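PDB 3ODT: protein DOA1 from Saccharomyces cerevisiae, which probably binds ubiquitin through its WD40 beta-propeller domain, a kind of propeller linked to the turnover of F-box proteins. Local coordinates for residues A[60-72]-A[103-115]. Numbering follows the deposited sequence.
Sequences GFLNSVCYDSEKE and HQGNVCSLSFQDG
Asp68 OD1 is gripped by two backbone N-H groups just downstream of it while the carboxylate lies against the ring of Phe112. Glu70 N reaches Asp68 OD1 at 2.9 Å, nearly along its C-O axis, closing an Asx turn; Lys71 N comes from above the carboxylate plane. A chi1 of 173° carries the carboxylate away from the backbone N and over the phenyl ring. The two planes lie 24° apart. Asp68 CG comes to 3.3 Å from Phe112 CE1. Asp68 CA sits over the middle of the same face, 3.7 Å from the ring centroid, in a CH-pi contact. With an alanine here, the amides of Glu70 and Lys71 would probably lose their shared acceptor, and the part of the Phe112 face under the carboxylate would lose its cover.

At the other end, Asn63 ND2 donates to Asn106 OD1 at 2.9 Å, their amide planes 79° apart. Next to it, Ser64 OG donates to Val107 O at 3.0 Å from well above the carbonyl plane, and also makes a weak bond to Gly77 O. Between these ends Cys66 SG rests 3.9 Å from Leu110 CB and also touches Phe112 CB.

Strands 62-68 and 107-113 are the innermost strands of adjacent propeller blades and run nearly parallel. No backbone hydrogen bond joins them, so the match between the blades rests on these side chains, and the Asx turn fixes the carboxylate that lies on Phe112.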
loop_
_atom_site.group_PDB
_atom_site.type_symbol
_atom_site.label_atom_id
_atom_site.label_comp_id
_atom_site.label_asym_id
_atom_site.label_seq_id
_atom_site.Cartn_x
_atom_site.Cartn_y
_atom_site.Cartn_z
ATOM N N GLY A 60 -7.384 -6.235 -17.489
ATOM C CA GLY A 60 -7.271 -6.913 -16.214
ATOM C C GLY A 60 -7.407 -5.976 -15.023
ATOM O O GLY A 60 -7.002 -4.822 -15.078
ATOM N N PHE A 61 -7.932 -6.514 -13.936
ATOM C CA PHE A 61 -8.072 -5.769 -12.706
ATOM C C PHE A 61 -6.678 -5.353 -12.254
ATOM O O PHE A 61 -5.723 -6.162 -12.315
ATOM C CB PHE A 61 -8.686 -6.640 -11.614
ATOM C CG PHE A 61 -10.057 -7.137 -11.906
ATOM C CD1 PHE A 61 -10.830 -6.606 -12.933
ATOM C CD2 PHE A 61 -10.591 -8.163 -11.132
ATOM C CE1 PHE A 61 -12.107 -7.096 -13.178
ATOM C CE2 PHE A 61 -11.864 -8.642 -11.380
ATOM C CZ PHE A 61 -12.620 -8.104 -12.402
ATOM N N LEU A 62 -6.553 -4.118 -11.805
ATOM C CA LEU A 62 -5.312 -3.627 -11.216
ATOM C C LEU A 62 -5.542 -3.480 -9.707
ATOM O O LEU A 62 -6.533 -2.868 -9.258
ATOM C CB LEU A 62 -4.874 -2.312 -11.852
ATOM C CG LEU A 62 -4.554 -2.368 -13.344
ATOM C CD1 LEU A 62 -4.161 -1.007 -13.853
ATOM C CD2 LEU A 62 -3.441 -3.381 -13.568
ATOM N N ASN A 63 -4.617 -4.070 -8.950
ATOM C CA ASN A 63 -4.705 -4.193 -7.498
ATOM C C ASN A 63 -3.604 -3.530 -6.703
ATOM O O ASN A 63 -3.733 -3.337 -5.499
ATOM C CB ASN A 63 -4.810 -5.660 -7.125
ATOM C CG ASN A 63 -6.131 -6.268 -7.563
ATOM O OD1 ASN A 63 -7.183 -5.688 -7.324
ATOM N ND2 ASN A 63 -6.074 -7.428 -8.235
ATOM N N SER A 64 -2.520 -3.161 -7.380
ATOM C CA SER A 64 -1.371 -2.584 -6.710
ATOM C C SER A 64 -0.699 -1.520 -7.593
ATOM O O SER A 64 -0.699 -1.603 -8.839
ATOM C CB SER A 64 -0.396 -3.696 -6.326
ATOM O OG SER A 64 0.005 -4.432 -7.457
ATOM N N VAL A 65 -0.087 -0.556 -6.918
ATOM C CA VAL A 65 0.648 0.519 -7.575
ATOM C C VAL A 65 1.754 0.987 -6.632
ATOM O O VAL A 65 1.624 0.896 -5.393
ATOM C CB VAL A 65 -0.297 1.725 -7.922
ATOM C CG1 VAL A 65 -0.758 2.452 -6.654
ATOM C CG2 VAL A 65 0.327 2.696 -8.923
ATOM N N CYS A 66 2.846 1.466 -7.230
ATOM C CA CYS A 66 3.877 2.197 -6.502
ATOM C C CYS A 66 4.551 3.146 -7.478
ATOM O O CYS A 66 4.221 3.171 -8.674
ATOM C CB CYS A 66 4.882 1.268 -5.817
ATOM S SG CYS A 66 5.974 0.367 -6.930
ATOM N N TYR A 67 5.497 3.920 -6.965
ATOM C CA TYR A 67 6.110 4.974 -7.750
ATOM C C TYR A 67 7.631 4.885 -7.614
ATOM O O TYR A 67 8.167 4.920 -6.504
ATOM C CB TYR A 67 5.612 6.346 -7.301
ATOM C CG TYR A 67 6.270 7.503 -8.034
ATOM C CD1 TYR A 67 6.191 7.606 -9.420
ATOM C CD2 TYR A 67 6.953 8.505 -7.342
ATOM C CE1 TYR A 67 6.775 8.632 -10.087
ATOM C CE2 TYR A 67 7.539 9.547 -8.015
ATOM C CZ TYR A 67 7.460 9.598 -9.400
ATOM O OH TYR A 67 8.044 10.624 -10.118
ATOM N N ASP A 68 8.293 4.702 -8.757
ATOM C CA ASP A 68 9.743 4.722 -8.860
ATOM C C ASP A 68 10.100 6.181 -9.134
ATOM O O ASP A 68 9.893 6.721 -10.226
ATOM C CB ASP A 68 10.231 3.798 -9.979
ATOM C CG ASP A 68 11.742 3.907 -10.250
ATOM O OD1 ASP A 68 12.379 4.957 -9.942
ATOM O OD2 ASP A 68 12.305 2.931 -10.819
ATOM N N SER A 69 10.618 6.824 -8.095
ATOM C CA SER A 69 10.865 8.253 -8.097
ATOM C C SER A 69 12.131 8.670 -8.868
ATOM O O SER A 69 12.341 9.861 -9.135
ATOM C CB SER A 69 10.959 8.735 -6.648
ATOM O OG SER A 69 11.866 7.934 -5.885
ATOM N N GLU A 70 12.992 7.735 -9.228
ATOM C CA GLU A 70 14.138 8.142 -10.061
ATOM C C GLU A 70 13.807 8.023 -11.561
ATOM O O GLU A 70 14.034 8.963 -12.335
ATOM C CB GLU A 70 15.432 7.396 -9.669
ATOM C CG GLU A 70 16.016 7.920 -8.330
ATOM C CD GLU A 70 17.403 7.406 -7.988
ATOM O OE1 GLU A 70 17.984 6.619 -8.781
ATOM O OE2 GLU A 70 17.919 7.800 -6.900
ATOM N N LYS A 71 13.231 6.890 -11.968
ATOM C CA LYS A 71 12.766 6.716 -13.342
ATOM C C LYS A 71 11.464 7.490 -13.631
ATOM O O LYS A 71 11.097 7.699 -14.796
ATOM C CB LYS A 71 12.577 5.230 -13.650
ATOM C CG LYS A 71 13.867 4.418 -13.738
ATOM C CD LYS A 71 13.527 3.018 -14.166
ATOM C CE LYS A 71 14.747 2.107 -14.245
ATOM N NZ LYS A 71 15.354 2.236 -15.591
ATOM N N GLU A 72 10.795 7.915 -12.568
ATOM C CA GLU A 72 9.496 8.603 -12.632
ATOM C C GLU A 72 8.501 7.744 -13.382
ATOM O O GLU A 72 7.824 8.195 -14.316
ATOM C CB GLU A 72 9.656 10.004 -13.241
ATOM C CG GLU A 72 10.701 10.803 -12.464
ATOM C CD GLU A 72 10.683 12.297 -12.726
ATOM O OE1 GLU A 72 9.686 12.828 -13.251
ATOM O OE2 GLU A 72 11.657 12.957 -12.359
ATOM N N HIS A 103 5.647 -13.310 -11.968
ATOM C CA HIS A 103 4.581 -13.807 -11.092
ATOM C C HIS A 103 3.609 -14.694 -11.849
ATOM O O HIS A 103 3.420 -14.535 -13.066
ATOM C CB HIS A 103 3.824 -12.651 -10.461
ATOM C CG HIS A 103 4.510 -12.098 -9.266
ATOM N ND1 HIS A 103 4.721 -12.856 -8.133
ATOM C CD2 HIS A 103 4.995 -10.860 -8.997
ATOM C CE1 HIS A 103 5.344 -12.113 -7.232
ATOM N NE2 HIS A 103 5.522 -10.906 -7.728
ATOM N N GLN A 104 2.993 -15.614 -11.113
ATOM C CA GLN A 104 2.099 -16.600 -11.697
ATOM C C GLN A 104 0.709 -16.459 -11.089
ATOM O O GLN A 104 -0.128 -17.344 -11.225
ATOM C CB GLN A 104 2.629 -18.015 -11.464
ATOM C CG GLN A 104 4.012 -18.241 -12.056
ATOM C CD GLN A 104 4.045 -17.963 -13.542
ATOM O OE1 GLN A 104 3.073 -18.230 -14.253
ATOM N NE2 GLN A 104 5.167 -17.405 -14.022
ATOM N N GLY A 105 0.469 -15.332 -10.426
ATOM C CA GLY A 105 -0.841 -15.016 -9.923
ATOM C C GLY A 105 -0.940 -13.521 -9.687
ATOM O O GLY A 105 0.003 -12.757 -9.926
ATOM N N ASN A 106 -2.094 -13.123 -9.181
ATOM C CA ASN A 106 -2.437 -11.726 -8.920
ATOM C C ASN A 106 -1.290 -11.034 -8.201
ATOM O O ASN A 106 -0.800 -11.554 -7.191
ATOM C CB ASN A 106 -3.690 -11.664 -8.058
ATOM C CG ASN A 106 -4.116 -10.254 -7.740
ATOM O OD1 ASN A 106 -3.959 -9.328 -8.550
ATOM N ND2 ASN A 106 -4.681 -10.075 -6.533
ATOM N N VAL A 107 -0.900 -9.863 -8.702
ATOM C CA VAL A 107 0.062 -9.026 -8.017
ATOM C C VAL A 107 -0.728 -8.085 -7.116
ATOM O O VAL A 107 -1.307 -7.110 -7.580
ATOM C CB VAL A 107 0.952 -8.248 -8.993
ATOM C CG1 VAL A 107 1.977 -7.444 -8.218
ATOM C CG2 VAL A 107 1.649 -9.217 -9.954
ATOM N N CYS A 108 -0.764 -8.432 -5.831
ATOM C CA CYS A 108 -1.616 -7.738 -4.865
ATOM C C CYS A 108 -0.934 -6.647 -4.060
ATOM O O CYS A 108 -1.621 -5.932 -3.321
ATOM C CB CYS A 108 -2.297 -8.719 -3.896
ATOM S SG CYS A 108 -1.197 -9.856 -3.113
ATOM N N SER A 109 0.391 -6.519 -4.180
ATOM C CA SER A 109 1.084 -5.422 -3.533
ATOM C C SER A 109 2.322 -5.048 -4.301
ATOM O O SER A 109 2.949 -5.900 -4.933
ATOM C CB SER A 109 1.436 -5.748 -2.077
ATOM O OG SER A 109 2.542 -6.630 -1.989
ATOM N N LEU A 110 2.681 -3.764 -4.213
ATOM C CA LEU A 110 3.880 -3.234 -4.835
ATOM C C LEU A 110 4.463 -2.191 -3.895
ATOM O O LEU A 110 3.726 -1.421 -3.246
ATOM C CB LEU A 110 3.593 -2.568 -6.192
ATOM C CG LEU A 110 3.438 -3.523 -7.359
ATOM C CD1 LEU A 110 2.891 -2.781 -8.563
ATOM C CD2 LEU A 110 4.786 -4.179 -7.696
ATOM N N SER A 111 5.789 -2.134 -3.846
ATOM C CA SER A 111 6.489 -1.109 -3.085
ATOM C C SER A 111 7.825 -0.822 -3.770
ATOM O O SER A 111 8.410 -1.699 -4.394
ATOM C CB SER A 111 6.712 -1.606 -1.654
ATOM O OG SER A 111 7.128 -0.545 -0.820
ATOM N N PHE A 112 8.292 0.415 -3.636
ATOM C CA PHE A 112 9.567 0.833 -4.159
ATOM C C PHE A 112 10.373 1.537 -3.075
ATOM O O PHE A 112 9.880 2.418 -2.361
ATOM C CB PHE A 112 9.369 1.763 -5.355
ATOM C CG PHE A 112 10.629 2.314 -5.923
ATOM C CD1 PHE A 112 11.288 1.641 -6.936
ATOM C CD2 PHE A 112 11.154 3.522 -5.480
ATOM C CE1 PHE A 112 12.456 2.176 -7.498
ATOM C CE2 PHE A 112 12.316 4.042 -6.040
ATOM C CZ PHE A 112 12.965 3.350 -7.034
ATOM N N GLN A 113 11.621 1.120 -2.962
ATOM C CA GLN A 113 12.553 1.771 -2.064
ATOM C C GLN A 113 13.986 1.654 -2.583
ATOM O O GLN A 113 14.452 0.560 -2.857
ATOM C CB GLN A 113 12.438 1.116 -0.694
ATOM C CG GLN A 113 12.928 1.977 0.453
ATOM C CD GLN A 113 12.426 1.463 1.755
ATOM O OE1 GLN A 113 11.234 1.552 2.048
ATOM N NE2 GLN A 113 13.316 0.872 2.535
ATOM N N ASP A 114 14.674 2.784 -2.717
ATOM C CA ASP A 114 16.109 2.802 -2.958
ATOM C C ASP A 114 16.478 1.939 -4.168
ATOM O O ASP A 114 17.416 1.146 -4.105
ATOM C CB ASP A 114 16.844 2.307 -1.710
ATOM C CG ASP A 114 16.601 3.203 -0.488
ATOM O OD1 ASP A 114 16.738 4.438 -0.623
ATOM O OD2 ASP A 114 16.274 2.668 0.601
ATOM N N GLY A 115 15.715 2.070 -5.254
ATOM C CA GLY A 115 16.010 1.361 -6.493
ATOM C C GLY A 115 15.466 -0.051 -6.562
ATOM O O GLY A 115 15.617 -0.723 -7.589
#